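Local coordinates for nisin immunity protein (Lactococcus lactis subsp. lactis, PDB 5XHB) that takes part in the bacterium's immunity against nisin supplied from outside, as a lipoprotein of the cell membrane, at residues 18-21 and 26-29; 80-85 and 91-96; 105-110 and 132-137; 120-125 and 209-214. One frame throughout, in Å; residues are numbered along the deposited sequence.

In the fold
The chain first turns back on itself in contact 1, which closes a short loop and pairs strands 19-22 and 25-33 as a hairpin. Contact 2 closes after it in series, joining strand 83-87 to strand 90-96, which lies next to strand 25-33, so both belong to one antiparallel sheet and touch. Contacts 3 and 4 then cross, their segments alternating along the chain. In contact 3 the loop 105-110, probably hydrogen-bonded to the first sheet from Leu106 to Val29, meets the turn after strand 131-134 in the second sheet, around a sulfate. Contact 4 packs 120-125 on strand 210-215 inside that second half, closing the longest loop of the four.

Contact 1. Residues 18-21 and 26-29; sequences TNFI and SYFV
Phe20 lies across Tyr27 on one face of a two-stranded antiparallel ladder, and its ring does most of the side-chain work. CG stands between the backbone N and the carbonyl carbon (chi1 67°), which leans the ring over the partner strand. From CB outward, CD1 passes the backbone O of Tyr27 at 3.7 Å, CE1 comes up to CG2 of Val29 at 3.9 Å, and CZ at the tip presses on CB of Tyr27 at 3.4 Å. That methylene sits over the ring face, offset toward the rim, as a CH-pi contact. On the other flank CE2 reaches CD2 of Tyr27 at 4.0 Å. The two rings are nearly parallel, with planes 20° apart, but slid so far that they barely overlap.

In the backbone, Phe20 and Tyr27 form a hydrogen-bonded pair, each N-H bonded to the partner's O. Val29 N adds a bond to Thr18 O at 2.9 Å. On the opposite face, Asn19 OD1 touches Phe28 CB at 3.4 Å and also accepts from Thr18 OG1, which approaches from above its carbonyl plane. The Phe20 ring also packs on Phe12, Ile94 and Met85. All this is typical of a tight beta hairpin, here strands 19-22 and 25-33 near one end of the first antiparallel sheet.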
loop_
_atom_site.group_PDB
_atom_site.type_symbol
_atom_site.label_atom_id
_atom_site.label_comp_id
_atom_site.label_asym_id
_atom_site.label_seq_id
_atom_site.Cartn_x
_atom_site.Cartn_y
_atom_site.Cartn_z
ATOM N N THR A 18 7.533 5.330 -7.945
ATOM C CA THR A 18 6.285 6.042 -7.628
ATOM C C THR A 18 6.492 7.430 -7.008
ATOM O O THR A 18 5.643 8.315 -7.157
ATOM C CB THR A 18 5.378 5.229 -6.672
ATOM O OG1 THR A 18 6.044 5.009 -5.424
ATOM C CG2 THR A 18 4.987 3.885 -7.278
ATOM N N ASN A 19 7.599 7.630 -6.307
ATOM C CA ASN A 19 7.766 8.867 -5.547
ATOM C C ASN A 19 8.656 9.879 -6.263
ATOM O O ASN A 19 9.776 9.558 -6.697
ATOM C CB ASN A 19 8.328 8.566 -4.150
ATOM C CG ASN A 19 7.451 7.611 -3.358
ATOM O OD1 ASN A 19 6.296 7.380 -3.698
ATOM N ND2 ASN A 19 8.002 7.052 -2.292
ATOM N N PHE A 20 8.163 11.103 -6.398
ATOM C CA PHE A 20 8.906 12.094 -7.160
ATOM C C PHE A 20 8.670 13.513 -6.691
ATOM O O PHE A 20 7.773 13.794 -5.891
ATOM C CB PHE A 20 8.563 11.974 -8.652
ATOM C CG PHE A 20 7.138 12.343 -8.992
ATOM C CD1 PHE A 20 6.113 11.407 -8.872
ATOM C CD2 PHE A 20 6.832 13.612 -9.468
ATOM C CE1 PHE A 20 4.804 11.728 -9.203
ATOM C CE2 PHE A 20 5.527 13.954 -9.796
ATOM C CZ PHE A 20 4.503 13.006 -9.657
ATOM N N ILE A 21 9.494 14.414 -7.203
ATOM C CA ILE A 21 9.337 15.822 -6.920
ATOM C C ILE A 21 9.076 16.567 -8.216
ATOM O O ILE A 21 9.731 16.316 -9.226
ATOM C CB ILE A 21 10.581 16.390 -6.227
ATOM C CG1 ILE A 21 10.809 15.652 -4.908
ATOM C CG2 ILE A 21 10.424 17.874 -5.998
ATOM C CD1 ILE A 21 12.150 15.954 -4.263
ATOM N N SER A 26 6.383 17.422 -3.345
ATOM C CA SER A 26 6.500 15.971 -3.382
ATOM C C SER A 26 5.172 15.287 -3.694
ATOM O O SER A 26 4.155 15.565 -3.051
ATOM C CB SER A 26 7.048 15.453 -2.051
ATOM O OG SER A 26 8.362 15.947 -1.832
ATOM N N TYR A 27 5.210 14.371 -4.658
ATOM C CA TYR A 27 4.032 13.636 -5.121
ATOM C C TYR A 27 4.301 12.148 -5.184
ATOM O O TYR A 27 5.460 11.727 -5.229
ATOM C CB TYR A 27 3.626 14.082 -6.526
ATOM C CG TYR A 27 3.234 15.520 -6.683
ATOM C CD1 TYR A 27 1.906 15.916 -6.540
ATOM C CD2 TYR A 27 4.181 16.483 -7.021
ATOM C CE1 TYR A 27 1.532 17.228 -6.705
ATOM C CE2 TYR A 27 3.818 17.805 -7.192
ATOM C CZ TYR A 27 2.496 18.173 -7.026
ATOM O OH TYR A 27 2.138 19.485 -7.199
ATOM N N PHE A 28 3.242 11.343 -5.277
ATOM C CA PHE A 28 3.442 9.967 -5.714
ATOM C C PHE A 28 2.447 9.565 -6.802
ATOM O O PHE A 28 1.366 10.130 -6.920
ATOM C CB PHE A 28 3.380 8.982 -4.533
ATOM C CG PHE A 28 2.003 8.807 -3.900
ATOM C CD1 PHE A 28 1.447 9.800 -3.107
ATOM C CD2 PHE A 28 1.314 7.607 -4.043
ATOM C CE1 PHE A 28 0.196 9.615 -2.497
ATOM C CE2 PHE A 28 0.076 7.399 -3.440
ATOM C CZ PHE A 28 -0.486 8.399 -2.660
ATOM N N VAL A 29 2.847 8.611 -7.636
ATOM C CA VAL A 29 1.919 8.025 -8.600
ATOM C C VAL A 29 1.014 7.030 -7.881
ATOM O O VAL A 29 1.495 6.083 -7.250
ATOM C CB VAL A 29 2.644 7.300 -9.746
ATOM C CG1 VAL A 29 1.659 6.956 -10.870
ATOM C CG2 VAL A 29 3.796 8.166 -10.284
#

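Contact 2. Residues 80-85 and 91-96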
loop_
_atom_site.group_PDB
_atom_site.type_symbol
_atom_site.label_atom_id
_atom_site.label_comp_id
_atom_site.label_asym_id
_atom_site.label_seq_id
_atom_site.Cartn_x
_atom_site.Cartn_y
_atom_site.Cartn_z
ATOM N N ASP A 80 -11.274 16.690 -13.891
ATOM C CA ASP A 80 -11.676 17.125 -12.549
ATOM C C ASP A 80 -10.611 18.023 -11.907
ATOM O O ASP A 80 -10.651 18.297 -10.702
ATOM C CB ASP A 80 -11.979 15.912 -11.652
ATOM C CG ASP A 80 -10.733 15.114 -11.270
ATOM O OD1 ASP A 80 -9.697 15.201 -11.968
ATOM O OD2 ASP A 80 -10.798 14.375 -10.258
ATOM N N LYS A 81 -9.669 18.469 -12.731
ATOM C CA LYS A 81 -8.562 19.339 -12.330
ATOM C C LYS A 81 -7.508 18.646 -11.462
ATOM O O LYS A 81 -6.583 19.291 -10.979
ATOM C CB LYS A 81 -9.085 20.591 -11.607
ATOM C CG LYS A 81 -9.968 21.483 -12.473
ATOM C CD LYS A 81 -10.544 22.651 -11.661
ATOM C CE LYS A 81 -11.375 23.572 -12.545
ATOM N NZ LYS A 81 -12.110 24.607 -11.759
ATOM N N SER A 82 -7.607 17.330 -11.294
ATOM C CA SER A 82 -6.518 16.606 -10.649
ATOM C C SER A 82 -5.401 16.414 -11.678
ATOM O O SER A 82 -5.604 16.645 -12.871
ATOM C CB SER A 82 -7.003 15.261 -10.086
ATOM O OG SER A 82 -7.357 14.395 -11.148
ATOM N N LEU A 83 -4.208 16.035 -11.230
ATOM C CA LEU A 83 -3.116 15.778 -12.173
ATOM C C LEU A 83 -2.919 14.280 -12.368
ATOM O O LEU A 83 -3.213 13.487 -11.474
ATOM C CB LEU A 83 -1.806 16.406 -11.687
ATOM C CG LEU A 83 -1.804 17.911 -11.475
ATOM C CD1 LEU A 83 -0.457 18.344 -10.917
ATOM C CD2 LEU A 83 -2.097 18.616 -12.787
ATOM N N CYS A 84 -2.420 13.886 -13.533
ATOM C CA CYS A 84 -2.101 12.482 -13.744
ATOM C C CYS A 84 -0.855 12.328 -14.606
ATOM O O CYS A 84 -0.364 13.297 -15.201
ATOM C CB CYS A 84 -3.288 11.746 -14.373
ATOM S SG CYS A 84 -3.761 12.371 -16.004
HETATM N N MSE A 85 -0.332 11.107 -14.647
HETATM C CA MSE A 85 0.911 10.843 -15.331
HETATM C C MSE A 85 0.718 9.724 -16.328
HETATM O O MSE A 85 0.034 8.744 -16.042
HETATM C CB MSE A 85 2.011 10.478 -14.344
HETATM C CG MSE A 85 3.347 10.220 -15.029
HETATM SE SE MSE A 85 4.751 9.886 -13.732
HETATM C CE MSE A 85 4.817 11.672 -12.900
ATOM N N TYR A 91 -3.030 6.187 -17.911
ATOM C CA TYR A 91 -2.836 7.408 -17.133
ATOM C C TYR A 91 -3.197 7.137 -15.683
ATOM O O TYR A 91 -4.225 6.517 -15.403
ATOM C CB TYR A 91 -3.698 8.545 -17.667
ATOM C CG TYR A 91 -3.469 8.855 -19.129
ATOM C CD1 TYR A 91 -4.128 8.138 -20.120
ATOM C CD2 TYR A 91 -2.615 9.878 -19.514
ATOM C CE1 TYR A 91 -3.937 8.427 -21.455
ATOM C CE2 TYR A 91 -2.417 10.174 -20.851
ATOM C CZ TYR A 91 -3.081 9.442 -21.816
ATOM O OH TYR A 91 -2.886 9.733 -23.149
ATOM N N TYR A 92 -2.361 7.598 -14.759
ATOM C CA TYR A 92 -2.635 7.361 -13.351
ATOM C C TYR A 92 -2.554 8.662 -12.586
ATOM O O TYR A 92 -1.640 9.457 -12.804
ATOM C CB TYR A 92 -1.661 6.327 -12.776
ATOM C CG TYR A 92 -1.988 4.914 -13.193
ATOM C CD1 TYR A 92 -1.450 4.367 -14.350
ATOM C CD2 TYR A 92 -2.853 4.128 -12.428
ATOM C CE1 TYR A 92 -1.768 3.074 -14.740
ATOM C CE2 TYR A 92 -3.160 2.835 -12.803
ATOM C CZ TYR A 92 -2.617 2.316 -13.960
ATOM O OH TYR A 92 -2.925 1.034 -14.343
ATOM N N LYS A 93 -3.529 8.877 -11.706
ATOM C CA LYS A 93 -3.579 10.088 -10.896
ATOM C C LYS A 93 -2.325 10.199 -10.049
ATOM O O LYS A 93 -1.803 9.186 -9.588
ATOM C CB LYS A 93 -4.825 10.074 -9.991
ATOM C CG LYS A 93 -5.073 11.374 -9.215
ATOM C CD LYS A 93 -6.305 11.249 -8.264
ATOM C CE LYS A 93 -7.612 11.094 -9.019
ATOM N NZ LYS A 93 -8.802 10.824 -8.113
ATOM N N ILE A 94 -1.836 11.422 -9.866
ATOM C CA ILE A 94 -0.762 11.663 -8.914
ATOM C C ILE A 94 -1.352 12.468 -7.755
ATOM O O ILE A 94 -2.303 13.229 -7.945
ATOM C CB ILE A 94 0.442 12.418 -9.531
ATOM C CG1 ILE A 94 0.027 13.797 -10.059
ATOM C CG2 ILE A 94 1.140 11.560 -10.606
ATOM C CD1 ILE A 94 1.198 14.729 -10.337
ATOM N N LEU A 95 -0.797 12.278 -6.564
ATOM C CA LEU A 95 -1.276 12.959 -5.363
ATOM C C LEU A 95 -0.089 13.446 -4.551
ATOM O O LEU A 95 0.990 12.877 -4.641
ATOM C CB LEU A 95 -2.142 12.011 -4.510
ATOM C CG LEU A 95 -3.559 11.660 -4.981
ATOM C CD1 LEU A 95 -4.209 10.624 -4.057
ATOM C CD2 LEU A 95 -4.446 12.918 -5.097
ATOM N N PRO A 96 -0.288 14.494 -3.738
ATOM C CA PRO A 96 0.766 14.908 -2.803
ATOM C C PRO A 96 1.097 13.769 -1.840
ATOM O O PRO A 96 0.233 12.939 -1.555
ATOM C CB PRO A 96 0.145 16.096 -2.041
ATOM C CG PRO A 96 -1.108 16.460 -2.790
ATOM C CD PRO A 96 -1.531 15.273 -3.595
HETATM O O HOH W 1 -10.523 11.609 -10.181
#
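Cys84 and Lys93 come unusually close for a facing pair of strands: their CA atoms are 4.0 Å apart, and the side chains diverge instead of standing together on one face. The strand axes run at 127° to each other, so the ladder is strongly splayed. Cys84 CB is pushed against Tyr92 O at 3.2 Å, while SG turns toward CB of Tyr91.

In the backbone, Met85 and Tyr92 exchange two N-H to O bonds; Ile94 N also bonds to Leu83 O at 3.0 Å. Ile94 and Leu83 meet on the face they share with Met85. With CG1 of Ile94 set between its own N and carbonyl carbon (chi1 61°), that atom lies 3.6 Å from Leu83 CB, and CD1 continues toward Leu83 CD1. The other branch, CG2, touches Met85 CB; Ile75 of the neighbouring strand covers this face.

The loop end is polar. Asp80 OD1 takes Ser82 N from above the carboxylate plane, closing an Asx turn, and Ser82 OG on its syn lone pair at 2.6 Å. Asp80 OD2 and Lys93 NZ stand 4.6 Å apart and share one water. The attraction between these charges is therefore probably relayed by the water, not carried by a direct salt bridge.

Contact 3. Residues 105-110 and 132-137; sequences ALRLQN and IDYMGN. With SO4 (sulfate ion), chain B.
Oxygen O2 of a bound sulfate is gripped from both segments, by Arg107 NH2 and by Tyr134 OH, each at 2.8 Å. Its neighbour O3 is held twice more from the first segment: Arg107 NH1 donates to it at 2.8 Å with a nearly straight bond (168°), and so does the backbone N of Ala105. The sulfate thus lies at the edge of the guanidinium, in its plane, with two N-H groups directed at two of its oxygens. Tyr134 OH is at that edge too, 3.0 Å from NH2, and the ring is turned 64° from the guanidinium plane.

Met135, deposited as selenomethionine, comes from the other direction. Its chain bends at chi2 and chi3, which brings CE over one face of the guanidinium, 3.7 Å from NE, with SE 3.6 Å from the same nitrogen. Met135 also lays its CG over the rim of the Tyr134 ring, so the side chain packs against both the guanidinium and the tyrosine ring. It lies in the type I' turn from Tyr134 to Asn137, at the tip of a hairpin.

Asp120 salt-bridges Arg107 NE from the second shell; NH1 also makes a weak bond to Ala105 O. The sulfate, probably from the crystallisation liquor, is also bonded to Leu207 N and Thr208 OG1. This gathering of donors is consistent with a pocket suited to an anion where the two halves of the molecule meet, and the arginine's positive charge is probably balanced jointly by the sulfate and Asp120.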
loop_
_atom_site.group_PDB
_atom_site.type_symbol
_atom_site.label_atom_id
_atom_site.label_comp_id
_atom_site.label_asym_id
_atom_site.label_seq_id
_atom_site.Cartn_x
_atom_site.Cartn_y
_atom_site.Cartn_z
ATOM N N ALA A 105 -0.326 3.358 -3.769
ATOM C CA ALA A 105 0.588 3.743 -4.830
ATOM C C ALA A 105 0.392 2.805 -6.011
ATOM O O ALA A 105 -0.181 1.719 -5.869
ATOM C CB ALA A 105 2.047 3.697 -4.347
ATOM N N LEU A 106 0.878 3.244 -7.164
ATOM C CA LEU A 106 0.828 2.476 -8.406
ATOM C C LEU A 106 1.273 1.033 -8.201
ATOM O O LEU A 106 2.325 0.790 -7.611
ATOM C CB LEU A 106 1.720 3.154 -9.457
ATOM C CG LEU A 106 1.773 2.459 -10.821
ATOM C CD1 LEU A 106 0.394 2.481 -11.467
ATOM C CD2 LEU A 106 2.824 3.111 -11.718
ATOM N N ARG A 107 0.478 0.087 -8.692
ATOM C CA ARG A 107 0.818 -1.327 -8.607
ATOM C C ARG A 107 1.522 -1.818 -9.875
ATOM O O ARG A 107 1.015 -1.654 -10.980
ATOM C CB ARG A 107 -0.434 -2.177 -8.361
ATOM C CG ARG A 107 -1.159 -1.888 -7.049
ATOM C CD ARG A 107 -0.191 -1.843 -5.889
ATOM N NE ARG A 107 -0.838 -2.037 -4.586
ATOM C CZ ARG A 107 -0.644 -1.243 -3.537
ATOM N NH1 ARG A 107 0.146 -0.177 -3.651
ATOM N NH2 ARG A 107 -1.236 -1.509 -2.379
ATOM N N LEU A 108 2.687 -2.424 -9.688
ATOM C CA LEU A 108 3.481 -2.991 -10.773
ATOM C C LEU A 108 2.699 -4.047 -11.552
ATOM O O LEU A 108 2.844 -4.183 -12.769
ATOM C CB LEU A 108 4.745 -3.599 -10.186
ATOM C CG LEU A 108 6.136 -3.280 -10.710
ATOM C CD1 LEU A 108 6.285 -1.816 -11.094
ATOM C CD2 LEU A 108 7.127 -3.667 -9.621
ATOM N N GLN A 109 1.850 -4.776 -10.836
ATOM C CA GLN A 109 1.090 -5.883 -11.404
ATOM C C GLN A 109 0.150 -5.434 -12.509
ATOM O O GLN A 109 -0.255 -6.247 -13.337
ATOM C CB GLN A 109 0.293 -6.605 -10.311
ATOM C CG GLN A 109 1.147 -7.427 -9.343
ATOM C CD GLN A 109 1.856 -6.588 -8.277
ATOM O OE1 GLN A 109 1.620 -5.381 -8.140
ATOM N NE2 GLN A 109 2.729 -7.238 -7.512
ATOM N N ASN A 110 -0.202 -4.151 -12.524
ATOM C CA ASN A 110 -1.026 -3.597 -13.603
ATOM C C ASN A 110 -0.433 -3.833 -14.994
ATOM O O ASN A 110 -1.157 -3.904 -15.987
ATOM C CB ASN A 110 -1.229 -2.088 -13.420
ATOM C CG ASN A 110 -2.005 -1.741 -12.161
ATOM O OD1 ASN A 110 -2.549 -2.614 -11.495
ATOM N ND2 ASN A 110 -2.061 -0.451 -11.834
ATOM N N ILE A 132 -0.413 -10.308 10.126
ATOM C CA ILE A 132 -1.295 -10.070 9.003
ATOM C C ILE A 132 -0.492 -10.074 7.717
ATOM O O ILE A 132 0.599 -9.499 7.663
ATOM C CB ILE A 132 -2.045 -8.732 9.159
ATOM C CG1 ILE A 132 -3.088 -8.882 10.264
ATOM C CG2 ILE A 132 -2.727 -8.326 7.852
ATOM C CD1 ILE A 132 -3.906 -7.672 10.467
ATOM N N ASP A 133 -1.026 -10.746 6.702
ATOM C CA ASP A 133 -0.413 -10.776 5.372
ATOM C C ASP A 133 -1.007 -9.683 4.488
ATOM O O ASP A 133 -2.232 -9.547 4.397
ATOM C CB ASP A 133 -0.625 -12.130 4.694
ATOM C CG ASP A 133 -0.181 -13.304 5.552
ATOM O OD1 ASP A 133 0.617 -13.116 6.495
ATOM O OD2 ASP A 133 -0.648 -14.424 5.274
ATOM N N TYR A 134 -0.144 -8.923 3.824
ATOM C CA TYR A 134 -0.598 -7.868 2.928
ATOM C C TYR A 134 0.455 -7.561 1.863
ATOM O O TYR A 134 1.616 -7.303 2.186
ATOM C CB TYR A 134 -0.933 -6.596 3.715
ATOM C CG TYR A 134 -1.194 -5.384 2.837
ATOM C CD1 TYR A 134 -2.309 -5.332 2.012
ATOM C CD2 TYR A 134 -0.327 -4.294 2.846
ATOM C CE1 TYR A 134 -2.563 -4.229 1.214
ATOM C CE2 TYR A 134 -0.568 -3.181 2.043
ATOM C CZ TYR A 134 -1.689 -3.159 1.234
ATOM O OH TYR A 134 -1.938 -2.072 0.434
HETATM N N MSE A 135 0.044 -7.589 0.601
HETATM C CA MSE A 135 0.934 -7.225 -0.514
HETATM C C MSE A 135 2.226 -8.032 -0.552
HETATM O O MSE A 135 3.282 -7.501 -0.906
HETATM C CB MSE A 135 1.281 -5.736 -0.460
HETATM C CG MSE A 135 0.206 -4.837 -1.028
HETATM SE SE MSE A 135 -0.006 -5.094 -2.958
HETATM C CE MSE A 135 1.771 -4.448 -3.503
ATOM N N GLY A 136 2.136 -9.307 -0.184
ATOM C CA GLY A 136 3.276 -10.205 -0.244
ATOM C C GLY A 136 4.211 -10.035 0.930
ATOM O O GLY A 136 5.274 -10.643 0.975
ATOM N N ASN A 137 3.814 -9.193 1.881
ATOM C CA ASN A 137 4.591 -8.971 3.090
ATOM C C ASN A 137 3.840 -9.484 4.324
ATOM O O ASN A 137 2.634 -9.716 4.278
ATOM C CB ASN A 137 4.903 -7.479 3.273
ATOM C CG ASN A 137 5.626 -6.879 2.086
ATOM O OD1 ASN A 137 6.571 -7.461 1.561
ATOM N ND2 ASN A 137 5.179 -5.700 1.656
HETATM S S SO4 B . 0.426 1.394 -0.278
HETATM O O1 SO4 B . -0.256 2.466 0.477
HETATM O O2 SO4 B . -0.387 0.181 -0.255
HETATM O O3 SO4 B . 0.633 1.793 -1.669
HETATM O O4 SO4 B . 1.708 1.156 0.377
#

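Contact 4. Residues 120-125 and 209-214; sequences DNFVID and EAFAVE
Phe122 is the residue through which 120-125 meets strand 210-215, and it does so by driving a ring edge into the face of Phe211. The chain arrives there from Asp120, whose carboxylate is salt-bridged to Lys104 on the loop that precedes the segment. Asn121 then leads into Phe122, whose CG is turned anti to the carbonyl carbon (chi1 -60°) and points the ring at the facing strand. CE1 is the leading atom: it stands 3.7 Å above the Phe211 plane, over the ring centre, and lies 3.8 Å from CE2 of Phe211. CD1 follows alongside, 3.9 Å from CZ of Phe211. With the planes 64° apart and the centroids separated by 4.8 Å, this is a T-shaped (edge-to-face) stack. On the receiving side, CG of Phe211 stands between its own backbone N and carbonyl carbon (chi1 49°), and Phe122 CE1 is nearly equidistant from all six atoms of the ring. No hydrogen bond crosses between the two segments, so the contact is purely apolar.

Past the ring, Val123 and Ile124 carry the chain on as an edge strand. Phe122 also stacks on Tyr134, and both phenylalanines touch Ile199, which places the buried pair among edge strand 123-124, its neighbour 131-134 and strands 191-202 and 210-215, within the second sheet as it curls round.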
loop_
_atom_site.group_PDB
_atom_site.type_symbol
_atom_site.label_atom_id
_atom_site.label_comp_id
_atom_site.label_asym_id
_atom_site.label_seq_id
_atom_site.Cartn_x
_atom_site.Cartn_y
_atom_site.Cartn_z
ATOM N N ASP A 120 -3.334 -7.886 -2.838
ATOM C CA ASP A 120 -3.646 -6.527 -2.403
ATOM C C ASP A 120 -4.829 -6.497 -1.437
ATOM O O ASP A 120 -5.745 -5.681 -1.571
ATOM C CB ASP A 120 -3.935 -5.649 -3.626
ATOM C CG ASP A 120 -3.567 -4.194 -3.409
ATOM O OD1 ASP A 120 -3.371 -3.791 -2.241
ATOM O OD2 ASP A 120 -3.492 -3.449 -4.413
ATOM N N ASN A 121 -4.812 -7.409 -0.475
ATOM C CA ASN A 121 -5.852 -7.476 0.546
ATOM C C ASN A 121 -5.240 -7.886 1.876
ATOM O O ASN A 121 -4.090 -8.329 1.926
ATOM C CB ASN A 121 -6.964 -8.443 0.147
ATOM C CG ASN A 121 -6.444 -9.650 -0.593
ATOM O OD1 ASN A 121 -5.640 -10.419 -0.062
ATOM N ND2 ASN A 121 -6.904 -9.835 -1.828
ATOM N N PHE A 122 -5.997 -7.707 2.952
ATOM C CA PHE A 122 -5.507 -8.014 4.288
ATOM C C PHE A 122 -6.050 -9.370 4.732
ATOM O O PHE A 122 -7.250 -9.601 4.693
ATOM C CB PHE A 122 -5.919 -6.918 5.280
ATOM C CG PHE A 122 -5.379 -5.552 4.936
ATOM C CD1 PHE A 122 -4.111 -5.179 5.325
ATOM C CD2 PHE A 122 -6.143 -4.649 4.221
ATOM C CE1 PHE A 122 -3.601 -3.919 5.007
ATOM C CE2 PHE A 122 -5.642 -3.400 3.903
ATOM C CZ PHE A 122 -4.373 -3.034 4.295
ATOM N N VAL A 123 -5.155 -10.256 5.150
ATOM C CA VAL A 123 -5.537 -11.599 5.566
ATOM C C VAL A 123 -4.789 -11.938 6.842
ATOM O O VAL A 123 -3.582 -11.724 6.926
ATOM C CB VAL A 123 -5.203 -12.654 4.456
ATOM C CG1 VAL A 123 -5.366 -14.085 4.970
ATOM C CG2 VAL A 123 -6.066 -12.426 3.217
ATOM N N ILE A 124 -5.493 -12.456 7.838
ATOM C CA ILE A 124 -4.824 -12.881 9.060
ATOM C C ILE A 124 -3.931 -14.049 8.695
ATOM O O ILE A 124 -4.368 -14.948 7.988
ATOM C CB ILE A 124 -5.818 -13.292 10.159
ATOM C CG1 ILE A 124 -6.691 -12.094 10.560
ATOM C CG2 ILE A 124 -5.069 -13.802 11.384
ATOM C CD1 ILE A 124 -7.938 -12.501 11.326
ATOM N N ASP A 125 -2.679 -14.013 9.140
ATOM C CA ASP A 125 -1.711 -15.040 8.767
ATOM C C ASP A 125 -2.157 -16.407 9.279
ATOM O O ASP A 125 -2.546 -16.547 10.432
ATOM C CB ASP A 125 -0.329 -14.688 9.310
ATOM C CG ASP A 125 0.750 -15.631 8.801
ATOM O OD1 ASP A 125 1.300 -15.382 7.700
ATOM O OD2 ASP A 125 1.048 -16.615 9.502
ATOM N N GLU A 209 4.216 0.328 4.679
ATOM C CA GLU A 209 5.037 0.616 5.859
ATOM C C GLU A 209 4.379 0.117 7.144
ATOM O O GLU A 209 4.989 -0.592 7.948
ATOM C CB GLU A 209 5.281 2.114 6.035
ATOM C CG GLU A 209 6.043 2.870 4.960
ATOM C CD GLU A 209 5.986 4.375 5.237
ATOM O OE1 GLU A 209 6.389 4.781 6.356
ATOM O OE2 GLU A 209 5.494 5.139 4.379
ATOM N N ALA A 210 3.132 0.529 7.336
ATOM C CA ALA A 210 2.401 0.220 8.558
ATOM C C ALA A 210 0.923 0.471 8.361
ATOM O O ALA A 210 0.521 1.249 7.488
ATOM C CB ALA A 210 2.911 1.058 9.731
ATOM N N PHE A 211 0.113 -0.185 9.183
ATOM C CA PHE A 211 -1.301 0.145 9.227
ATOM C C PHE A 211 -1.847 -0.158 10.608
ATOM O O PHE A 211 -1.119 -0.676 11.463
ATOM C CB PHE A 211 -2.078 -0.605 8.143
ATOM C CG PHE A 211 -1.794 -2.091 8.093
ATOM C CD1 PHE A 211 -2.550 -2.982 8.841
ATOM C CD2 PHE A 211 -0.786 -2.593 7.278
ATOM C CE1 PHE A 211 -2.288 -4.350 8.794
ATOM C CE2 PHE A 211 -0.514 -3.951 7.225
ATOM C CZ PHE A 211 -1.267 -4.833 7.988
ATOM N N ALA A 212 -3.107 0.201 10.841
ATOM C CA ALA A 212 -3.719 0.007 12.149
ATOM C C ALA A 212 -4.755 -1.111 12.103
ATOM O O ALA A 212 -5.561 -1.174 11.180
ATOM C CB ALA A 212 -4.365 1.300 12.632
ATOM N N VAL A 213 -4.714 -2.005 13.082
ATOM C CA VAL A 213 -5.691 -3.092 13.136
ATOM C C VAL A 213 -6.448 -3.019 14.446
ATOM O O VAL A 213 -5.840 -2.954 15.510
ATOM C CB VAL A 213 -5.018 -4.485 13.023
ATOM C CG1 VAL A 213 -6.099 -5.584 12.832
ATOM C CG2 VAL A 213 -4.018 -4.496 11.891
ATOM N N GLU A 214 -7.773 -3.023 14.365
ATOM C CA GLU A 214 -8.617 -3.067 15.545
ATOM C C GLU A 214 -8.560 -4.463 16.169
ATOM O O GLU A 214 -8.957 -5.447 15.540
ATOM C CB GLU A 214 -10.055 -2.696 15.165
ATOM C CG GLU A 214 -10.875 -2.104 16.279
ATOM C CD GLU A 214 -12.176 -1.489 15.776
ATOM O OE1 GLU A 214 -12.661 -1.876 14.678
ATOM O OE2 GLU A 214 -12.719 -0.622 16.487
#